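Local atomic coordinates of DspB (Aggregatibacter actinomycetemcomitans, PDB entry 1YHT), a protein that removes terminal N-acetylhexosamine residues from glycans as a family 20 glycoside hydrolase, an activity that probably underlies its release of bacteria from biofilms. Residues H28-S31 / S37-D40; N119-I124 / D147-T152; K201-L206 / Q227-I232. One frame throughout, in Å; residues are numbered along the deposited sequence.

Interaction 1. Residues H28-S31 / S37-D40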
loop_
_atom_site.group_PDB
_atom_site.type_symbol
_atom_site.label_atom_id
_atom_site.label_comp_id
_atom_site.label_asym_id
_atom_site.label_seq_id
_atom_site.Cartn_x
_atom_site.Cartn_y
_atom_site.Cartn_z
ATOM N N HIS A 28 3.624 2.987 11.578
ATOM C CA HIS A 28 4.917 3.037 12.278
ATOM C C HIS A 28 5.917 3.834 11.411
ATOM O O HIS A 28 6.033 3.562 10.222
ATOM C CB HIS A 28 5.499 1.648 12.512
ATOM C CG HIS A 28 6.613 1.640 13.523
ATOM N ND1 HIS A 28 7.910 2.011 13.217
ATOM C CD2 HIS A 28 6.599 1.390 14.850
ATOM C CE1 HIS A 28 8.652 1.950 14.314
ATOM N NE2 HIS A 28 7.880 1.575 15.317
ATOM N N PHE A 29 6.604 4.819 11.982
ATOM C CA PHE A 29 7.446 5.705 11.170
ATOM C C PHE A 29 8.822 5.127 11.046
ATOM O O PHE A 29 9.295 4.511 11.986
ATOM C CB PHE A 29 7.536 7.082 11.828
ATOM C CG PHE A 29 8.060 8.157 10.937
ATOM C CD1 PHE A 29 7.250 8.744 9.994
ATOM C CD2 PHE A 29 9.378 8.594 11.050
ATOM C CE1 PHE A 29 7.696 9.753 9.182
ATOM C CE2 PHE A 29 9.838 9.609 10.241
ATOM C CZ PHE A 29 9.015 10.188 9.310
ATOM N N TYR A 30 9.484 5.366 9.914
ATOM C CA TYR A 30 10.851 4.930 9.688
ATOM C C TYR A 30 11.721 6.105 9.226
ATOM O O TYR A 30 11.360 6.903 8.335
ATOM C CB TYR A 30 10.915 3.791 8.633
ATOM C CG TYR A 30 10.102 2.546 8.998
ATOM C CD1 TYR A 30 10.733 1.355 9.391
ATOM C CD2 TYR A 30 8.730 2.565 8.958
ATOM C CE1 TYR A 30 10.014 0.202 9.686
ATOM C CE2 TYR A 30 7.971 1.420 9.296
ATOM C CZ TYR A 30 8.614 0.244 9.637
ATOM O OH TYR A 30 7.887 -0.873 9.977
ATOM N N SER A 31 12.880 6.208 9.850
ATOM C CA SER A 31 13.836 7.258 9.550
ATOM C C SER A 31 14.329 7.160 8.105
ATOM O O SER A 31 14.345 6.089 7.532
ATOM C CB SER A 31 15.002 7.187 10.533
ATOM O OG SER A 31 15.906 6.158 10.175
ATOM N N SER A 37 18.220 1.713 4.178
ATOM C CA SER A 37 18.619 0.329 4.415
ATOM C C SER A 37 17.675 -0.693 3.767
ATOM O O SER A 37 18.109 -1.676 3.212
ATOM C CB SER A 37 18.789 0.064 5.928
ATOM O OG SER A 37 19.910 0.771 6.461
ATOM N N PHE A 38 16.362 -0.451 3.843
ATOM C CA PHE A 38 15.384 -1.285 3.150
ATOM C C PHE A 38 15.665 -1.254 1.648
ATOM O O PHE A 38 15.619 -2.305 0.975
ATOM C CB PHE A 38 13.940 -0.769 3.382
ATOM C CG PHE A 38 13.329 -1.188 4.640
ATOM C CD1 PHE A 38 13.154 -2.526 4.932
ATOM C CD2 PHE A 38 12.892 -0.245 5.565
ATOM C CE1 PHE A 38 12.524 -2.917 6.100
ATOM C CE2 PHE A 38 12.256 -0.629 6.705
ATOM C CZ PHE A 38 12.094 -1.991 6.988
ATOM N N ILE A 39 15.945 -0.055 1.115
ATOM C CA ILE A 39 16.307 0.080 -0.296
ATOM C C ILE A 39 17.577 -0.771 -0.656
ATOM O O ILE A 39 17.643 -1.403 -1.707
ATOM C CB ILE A 39 16.486 1.541 -0.692
ATOM C CG1 ILE A 39 15.109 2.207 -0.836
ATOM C CG2 ILE A 39 17.270 1.646 -2.036
ATOM C CD1 ILE A 39 15.128 3.645 -0.675
ATOM N N ASP A 40 18.554 -0.786 0.244
ATOM C CA ASP A 40 19.785 -1.584 0.034
ATOM C C ASP A 40 19.433 -3.047 -0.085
ATOM O O ASP A 40 19.852 -3.718 -1.034
ATOM C CB ASP A 40 20.743 -1.375 1.172
ATOM C CG ASP A 40 21.300 0.044 1.218
ATOM O OD1 ASP A 40 21.435 0.716 0.177
ATOM O OD2 ASP A 40 21.620 0.491 2.332
#

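Interaction 2. Residues N119-I124 / D147-T152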
loop_
_atom_site.group_PDB
_atom_site.type_symbol
_atom_site.label_atom_id
_atom_site.label_comp_id
_atom_site.label_asym_id
_atom_site.label_seq_id
_atom_site.Cartn_x
_atom_site.Cartn_y
_atom_site.Cartn_z
ATOM N N ASN A 119 -11.469 4.166 1.822
ATOM C CA ASN A 119 -11.309 3.968 3.273
ATOM C C ASN A 119 -9.827 4.254 3.639
ATOM O O ASN A 119 -9.097 4.829 2.821
ATOM C CB ASN A 119 -11.830 2.555 3.643
ATOM C CG ASN A 119 -12.461 2.475 5.062
ATOM O OD1 ASN A 119 -13.704 2.247 5.236
ATOM N ND2 ASN A 119 -11.623 2.631 6.080
ATOM N N HIS A 120 -9.387 3.857 4.836
ATOM C CA HIS A 120 -7.972 3.938 5.214
ATOM C C HIS A 120 -7.401 5.349 4.947
ATOM O O HIS A 120 -6.278 5.524 4.450
ATOM C CB HIS A 120 -7.190 2.824 4.508
ATOM C CG HIS A 120 -7.421 1.461 5.094
ATOM N ND1 HIS A 120 -6.929 1.096 6.330
ATOM C CD2 HIS A 120 -8.100 0.379 4.625
ATOM C CE1 HIS A 120 -7.303 -0.148 6.600
ATOM N NE2 HIS A 120 -7.996 -0.617 5.572
ATOM N N MET A 121 -8.182 6.374 5.312
ATOM C CA MET A 121 -7.774 7.763 5.035
ATOM C C MET A 121 -8.130 8.748 6.105
ATOM O O MET A 121 -8.222 9.944 5.837
ATOM C CB MET A 121 -8.266 8.217 3.641
ATOM C CG MET A 121 -9.746 8.208 3.404
ATOM S SD MET A 121 -10.273 8.768 1.770
ATOM C CE MET A 121 -9.280 10.242 1.571
ATOM N N THR A 122 -8.293 8.278 7.342
ATOM C CA THR A 122 -8.678 9.165 8.439
ATOM C C THR A 122 -7.668 10.279 8.700
ATOM O O THR A 122 -8.059 11.375 9.018
ATOM C CB THR A 122 -8.995 8.409 9.723
ATOM O OG1 THR A 122 -9.959 7.400 9.423
ATOM C CG2 THR A 122 -9.591 9.338 10.770
ATOM N N ALA A 123 -6.377 10.004 8.575
ATOM C CA ALA A 123 -5.379 11.033 8.847
ATOM C C ALA A 123 -5.571 12.233 7.891
ATOM O O ALA A 123 -5.490 13.388 8.286
ATOM C CB ALA A 123 -3.984 10.451 8.720
ATOM N N ILE A 124 -5.825 11.939 6.628
ATOM C CA ILE A 124 -6.157 12.981 5.651
ATOM C C ILE A 124 -7.377 13.782 6.113
ATOM O O ILE A 124 -7.349 14.995 6.092
ATOM C CB ILE A 124 -6.433 12.364 4.282
ATOM C CG1 ILE A 124 -5.114 11.861 3.635
ATOM C CG2 ILE A 124 -7.112 13.349 3.376
ATOM C CD1 ILE A 124 -5.308 10.926 2.446
ATOM N N ASP A 147 -16.344 6.874 7.523
ATOM C CA ASP A 147 -14.911 6.610 7.385
ATOM C C ASP A 147 -14.455 6.549 5.920
ATOM O O ASP A 147 -13.372 6.012 5.605
ATOM C CB ASP A 147 -14.532 5.331 8.148
ATOM C CG ASP A 147 -15.282 4.093 7.661
ATOM O OD1 ASP A 147 -16.297 4.212 6.937
ATOM O OD2 ASP A 147 -14.852 2.987 8.038
ATOM N N GLU A 148 -15.279 7.083 5.012
ATOM C CA GLU A 148 -14.917 7.057 3.602
ATOM C C GLU A 148 -15.248 8.351 2.868
ATOM O O GLU A 148 -16.252 9.017 3.145
ATOM C CB GLU A 148 -15.569 5.876 2.910
ATOM C CG GLU A 148 -15.218 4.518 3.497
ATOM C CD GLU A 148 -15.793 3.377 2.680
ATOM O OE1 GLU A 148 -16.353 3.636 1.606
ATOM O OE2 GLU A 148 -15.653 2.212 3.079
ATOM N N ILE A 149 -14.395 8.665 1.899
ATOM C CA ILE A 149 -14.660 9.724 0.953
ATOM C C ILE A 149 -15.887 9.333 0.136
ATOM O O ILE A 149 -16.145 8.116 -0.086
ATOM C CB ILE A 149 -13.412 9.959 0.024
ATOM C CG1 ILE A 149 -13.429 11.369 -0.593
ATOM C CG2 ILE A 149 -13.363 8.941 -1.066
ATOM C CD1 ILE A 149 -12.821 12.408 0.252
ATOM N N ASP A 150 -16.644 10.335 -0.325
ATOM C CA ASP A 150 -17.794 10.055 -1.190
ATOM C C ASP A 150 -17.385 9.837 -2.625
ATOM O O ASP A 150 -17.180 10.802 -3.373
ATOM C CB ASP A 150 -18.794 11.204 -1.147
ATOM C CG ASP A 150 -20.103 10.867 -1.824
ATOM O OD1 ASP A 150 -20.212 9.853 -2.586
ATOM O OD2 ASP A 150 -21.005 11.688 -1.630
ATOM N N ILE A 151 -17.314 8.573 -3.029
ATOM C CA ILE A 151 -16.801 8.234 -4.389
ATOM C C ILE A 151 -17.752 8.650 -5.543
ATOM O O ILE A 151 -17.384 8.626 -6.759
ATOM C CB ILE A 151 -16.475 6.732 -4.470
ATOM C CG1 ILE A 151 -17.718 5.884 -4.136
ATOM C CG2 ILE A 151 -15.295 6.359 -3.516
ATOM C CD1 ILE A 151 -17.512 4.399 -4.395
ATOM N N THR A 152 -18.948 9.079 -5.167
ATOM C CA THR A 152 -19.970 9.557 -6.112
ATOM C C THR A 152 -19.961 11.070 -6.300
ATOM O O THR A 152 -20.590 11.588 -7.227
ATOM C CB THR A 152 -21.389 9.132 -5.660
ATOM O OG1 THR A 152 -21.820 9.883 -4.509
ATOM C CG2 THR A 152 -21.398 7.645 -5.309
HETATM O O HOH W 1 -10.825 6.565 6.489
#

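Interaction 3. Residues K201-L206 / Q227-I232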
loop_
_atom_site.group_PDB
_atom_site.type_symbol
_atom_site.label_atom_id
_atom_site.label_comp_id
_atom_site.label_asym_id
_atom_site.label_seq_id
_atom_site.Cartn_x
_atom_site.Cartn_y
_atom_site.Cartn_z
ATOM N N LYS A 201 -11.834 6.498 -13.034
ATOM C CA LYS A 201 -11.546 7.943 -13.183
ATOM C C LYS A 201 -10.138 8.293 -12.704
ATOM O O LYS A 201 -9.399 9.086 -13.329
ATOM C CB LYS A 201 -12.592 8.810 -12.485
ATOM C CG LYS A 201 -13.843 9.021 -13.326
ATOM C CD LYS A 201 -14.930 9.717 -12.548
ATOM C CE LYS A 201 -16.116 10.088 -13.446
ATOM N NZ LYS A 201 -17.088 10.946 -12.705
ATOM N N LEU A 202 -9.774 7.638 -11.609
ATOM C CA LEU A 202 -8.439 7.782 -11.010
ATOM C C LEU A 202 -7.356 7.237 -11.962
ATOM O O LEU A 202 -6.340 7.905 -12.207
ATOM C CB LEU A 202 -8.445 7.124 -9.622
ATOM C CG LEU A 202 -8.731 7.986 -8.385
ATOM C CD1 LEU A 202 -9.757 9.137 -8.482
ATOM C CD2 LEU A 202 -8.824 7.208 -7.115
ATOM N N SER A 203 -7.601 6.068 -12.560
ATOM C CA SER A 203 -6.634 5.454 -13.460
ATOM C C SER A 203 -6.377 6.290 -14.715
ATOM O O SER A 203 -5.213 6.395 -15.149
ATOM C CB SER A 203 -7.049 4.037 -13.864
ATOM O OG SER A 203 -8.178 3.998 -14.726
ATOM N N TYR A 204 -7.447 6.855 -15.311
ATOM C CA TYR A 204 -7.274 7.671 -16.524
ATOM C C TYR A 204 -6.630 9.058 -16.216
ATOM O O TYR A 204 -5.921 9.621 -17.026
ATOM C CB TYR A 204 -8.597 7.801 -17.281
ATOM C CG TYR A 204 -9.020 6.462 -17.884
ATOM C CD1 TYR A 204 -8.201 5.808 -18.793
ATOM C CD2 TYR A 204 -10.221 5.863 -17.534
ATOM C CE1 TYR A 204 -8.566 4.594 -19.341
ATOM C CE2 TYR A 204 -10.603 4.629 -18.067
ATOM C CZ TYR A 204 -9.776 4.014 -18.975
ATOM O OH TYR A 204 -10.146 2.811 -19.522
ATOM N N PHE A 205 -6.871 9.573 -15.015
ATOM C CA PHE A 205 -6.204 10.784 -14.553
ATOM C C PHE A 205 -4.698 10.482 -14.430
ATOM O O PHE A 205 -3.852 11.260 -14.877
ATOM C CB PHE A 205 -6.809 11.200 -13.216
ATOM C CG PHE A 205 -6.068 12.269 -12.515
ATOM C CD1 PHE A 205 -6.331 13.605 -12.789
ATOM C CD2 PHE A 205 -5.113 11.957 -11.560
ATOM C CE1 PHE A 205 -5.628 14.640 -12.105
ATOM C CE2 PHE A 205 -4.458 12.971 -10.862
ATOM C CZ PHE A 205 -4.708 14.302 -11.145
ATOM N N LEU A 206 -4.354 9.361 -13.813
ATOM C CA LEU A 206 -2.936 8.952 -13.712
ATOM C C LEU A 206 -2.285 8.703 -15.082
ATOM O O LEU A 206 -1.130 9.091 -15.318
ATOM C CB LEU A 206 -2.802 7.704 -12.835
ATOM C CG LEU A 206 -3.020 7.951 -11.339
ATOM C CD1 LEU A 206 -3.185 6.651 -10.549
ATOM C CD2 LEU A 206 -1.920 8.793 -10.730
ATOM N N GLN A 227 -15.623 -4.219 -16.222
ATOM C CA GLN A 227 -15.761 -2.768 -16.498
ATOM C C GLN A 227 -14.519 -1.943 -16.097
ATOM O O GLN A 227 -14.400 -0.782 -16.411
ATOM C CB GLN A 227 -16.961 -2.210 -15.716
ATOM C CG GLN A 227 -18.302 -2.838 -16.088
ATOM C CD GLN A 227 -19.394 -2.579 -15.064
ATOM O OE1 GLN A 227 -19.549 -1.468 -14.597
ATOM N NE2 GLN A 227 -20.131 -3.623 -14.689
ATOM N N ILE A 228 -13.594 -2.574 -15.394
ATOM C CA ILE A 228 -12.380 -1.918 -14.881
ATOM C C ILE A 228 -11.417 -1.750 -16.023
ATOM O O ILE A 228 -11.322 -2.633 -16.870
ATOM C CB ILE A 228 -11.744 -2.830 -13.734
ATOM C CG1 ILE A 228 -12.442 -2.543 -12.429
ATOM C CG2 ILE A 228 -10.258 -2.639 -13.579
ATOM C CD1 ILE A 228 -11.928 -1.263 -11.731
ATOM N N ASN A 229 -10.742 -0.606 -16.051
ATOM C CA ASN A 229 -9.631 -0.337 -16.962
ATOM C C ASN A 229 -8.698 -1.531 -16.933
ATOM O O ASN A 229 -8.128 -1.826 -15.896
ATOM C CB ASN A 229 -8.866 0.938 -16.487
ATOM C CG ASN A 229 -7.681 1.345 -17.394
ATOM O OD1 ASN A 229 -7.269 0.603 -18.257
ATOM N ND2 ASN A 229 -7.131 2.552 -17.164
ATOM N N PRO A 230 -8.533 -2.217 -18.066
ATOM C CA PRO A 230 -7.721 -3.418 -17.974
ATOM C C PRO A 230 -6.250 -3.150 -17.791
ATOM O O PRO A 230 -5.516 -4.096 -17.618
ATOM C CB PRO A 230 -7.966 -4.126 -19.302
ATOM C CG PRO A 230 -8.334 -3.028 -20.287
ATOM C CD PRO A 230 -9.007 -1.953 -19.439
ATOM N N ASN A 231 -5.820 -1.883 -17.883
ATOM C CA ASN A 231 -4.436 -1.538 -17.600
ATOM C C ASN A 231 -4.126 -1.355 -16.092
ATOM O O ASN A 231 -2.951 -1.226 -15.699
ATOM C CB ASN A 231 -4.013 -0.267 -18.349
ATOM C CG ASN A 231 -3.884 -0.478 -19.865
ATOM O OD1 ASN A 231 -4.098 0.468 -20.649
ATOM N ND2 ASN A 231 -3.532 -1.682 -20.280
ATOM N N ILE A 232 -5.155 -1.330 -15.258
ATOM C CA ILE A 232 -4.896 -1.148 -13.823
ATOM C C ILE A 232 -4.219 -2.425 -13.366
ATOM O O ILE A 232 -4.605 -3.550 -13.792
ATOM C CB ILE A 232 -6.162 -0.916 -13.009
ATOM C CG1 ILE A 232 -6.769 0.446 -13.354
ATOM C CG2 ILE A 232 -5.829 -1.001 -11.460
ATOM C CD1 ILE A 232 -8.232 0.642 -12.781
#

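Interaction 1. Residues H28-S31 / S37-D40
F38 meets Y30 as an offset edge-to-face aromatic pair, the edge of F38 turned toward the face of the tyrosine ring, and this one pair makes the whole contact. Walking along 37-40, S37 comes first, one step before the aromatic, and its side chain lies against Q343 of helix 339-358. F38 follows, with CG beside its own backbone N (chi1 -82°), and from there the ring reaches out toward the loop. Its CE2 lies 3.7 Å from Y30 CD1. The ring centroids are 5.7 Å apart and the planes stand at 65° to each other. D40, two residues on, faces elsewhere: its carboxylate forms a salt bridge with K107 and a hydrogen bond with Y103. On the loop side, S31 is the N-cap of the very helix that carries F38, its OG taking the N-H of V34, so the chain turns into the helix directly after Y30. Both rings are buried where helix 32-44 lies against the parallel barrel sheet: L23 of strand 18-24 and I329 of strand 324-329 touch both of them, while I342 and Q343 of helix 339-358 reach Y30 and F38 respectively.

Interaction 2. Residues N119-I124 / D147-T152
A single water joins M121 and D147, held by three protein groups at once. It accepts the backbone N-H of M121 at 2.9 Å from N, donates to the carbonyl O of D147 at 2.8 Å, and is hydrogen-bonded to T122 OG1 at 3.2 Å. The start of helix 122-132 is thereby tied to the loop 147-152 without direct backbone bonding between the two. Beside the water, the amide end of N119 sits among the carboxylates of D147 and E148, its plane turned steeply against both, by 83° and 77°. E148 is extended beyond CG, and its OE2 is also hydrogen-bonded to the backbone N of G186, which fixes the far end of this buried acid. The apolar half belongs to M121, whose CG lies between the backbone N and the carbonyl carbon (chi1 60°) and whose chain then runs extended through chi2, so that SD lies across I149, 3.8 Å from its CB. Further along, the loop is shaped by an Asx turn: D150 OD1 accepts from T152 N at 3.0 Å, the donor lying above the carboxylate plane. H120 points the other way, hydrogen-bonded through its imidazole to D56 and E184. The contact thus closes the ground just beyond barrel strand 110-117, where I149 pairs through its backbone with P118. I149 also touches S156 of helix 154-171 and Y198 of helix 192-208, and M121 packs on M160, so two barrel helices back the loop.

Interaction 3. Residues K201-L206 / Q227-I232
N229 reaches from the loop 227-232 to S203 and Y204 on helix 192-208, and its side chain can be followed atom by atom. CB lies 3.6 Å from S203 OG and also passes near the phenol oxygen of Y204. The next bond runs trans to the backbone N (chi1 -179°), which carries CG beneath the tyrosine, 3.7 Å from Y204 CZ. At the end the amide divides its work. OD1 turns back on its own chain and accepts from N231 N at 2.9 Å, an Asx turn, with the donor standing well above the carbonyl plane. ND2 goes across to the helix: it donates to S203 OG at 3.0 Å, nearly straight at 168° and in the plane of the amide. The same ND2 lies over one face of the Y204 ring, 3.3 Å from CE1, with amide and ring planes only 12° apart. Below this polar group I232, which closes the type I turn begun at N229, sets CG1 3.6 Å from S203 CB. N200, a turn earlier on the helix, gives a second hold, its side chain bonded to N229 N and to Q227 O. Chemically, S203 OG both accepts from N229 and bonds to the carbonyl of N200, so a buried hydroxyl is satisfied on two sides. The amide in turn is fixed in rotation, since its oxygen and nitrogen have distinct partners and the aromatic face lies flat along it.

How the interactions relate
All three contacts belong to the shell of helices and loops around one TIM-barrel sheet. Interactions 1 and 3 lie on opposite sides of the chain's centre, their own centres 30 Å apart. Interaction 2 is 26 Å from interaction 1 and 19 Å from interaction 3, centre to centre. None touches another, but interactions 2 and 3 come within about 6 Å at their nearest atoms and share two helices: 192-208 carries residues 201-206 and also packs on I149, while 154-171 lies against both. Interaction 2 is probably closest to the chemistry, since H120 bonds E184, next to D183, an Asp-Glu pair like that of family 20 active sites.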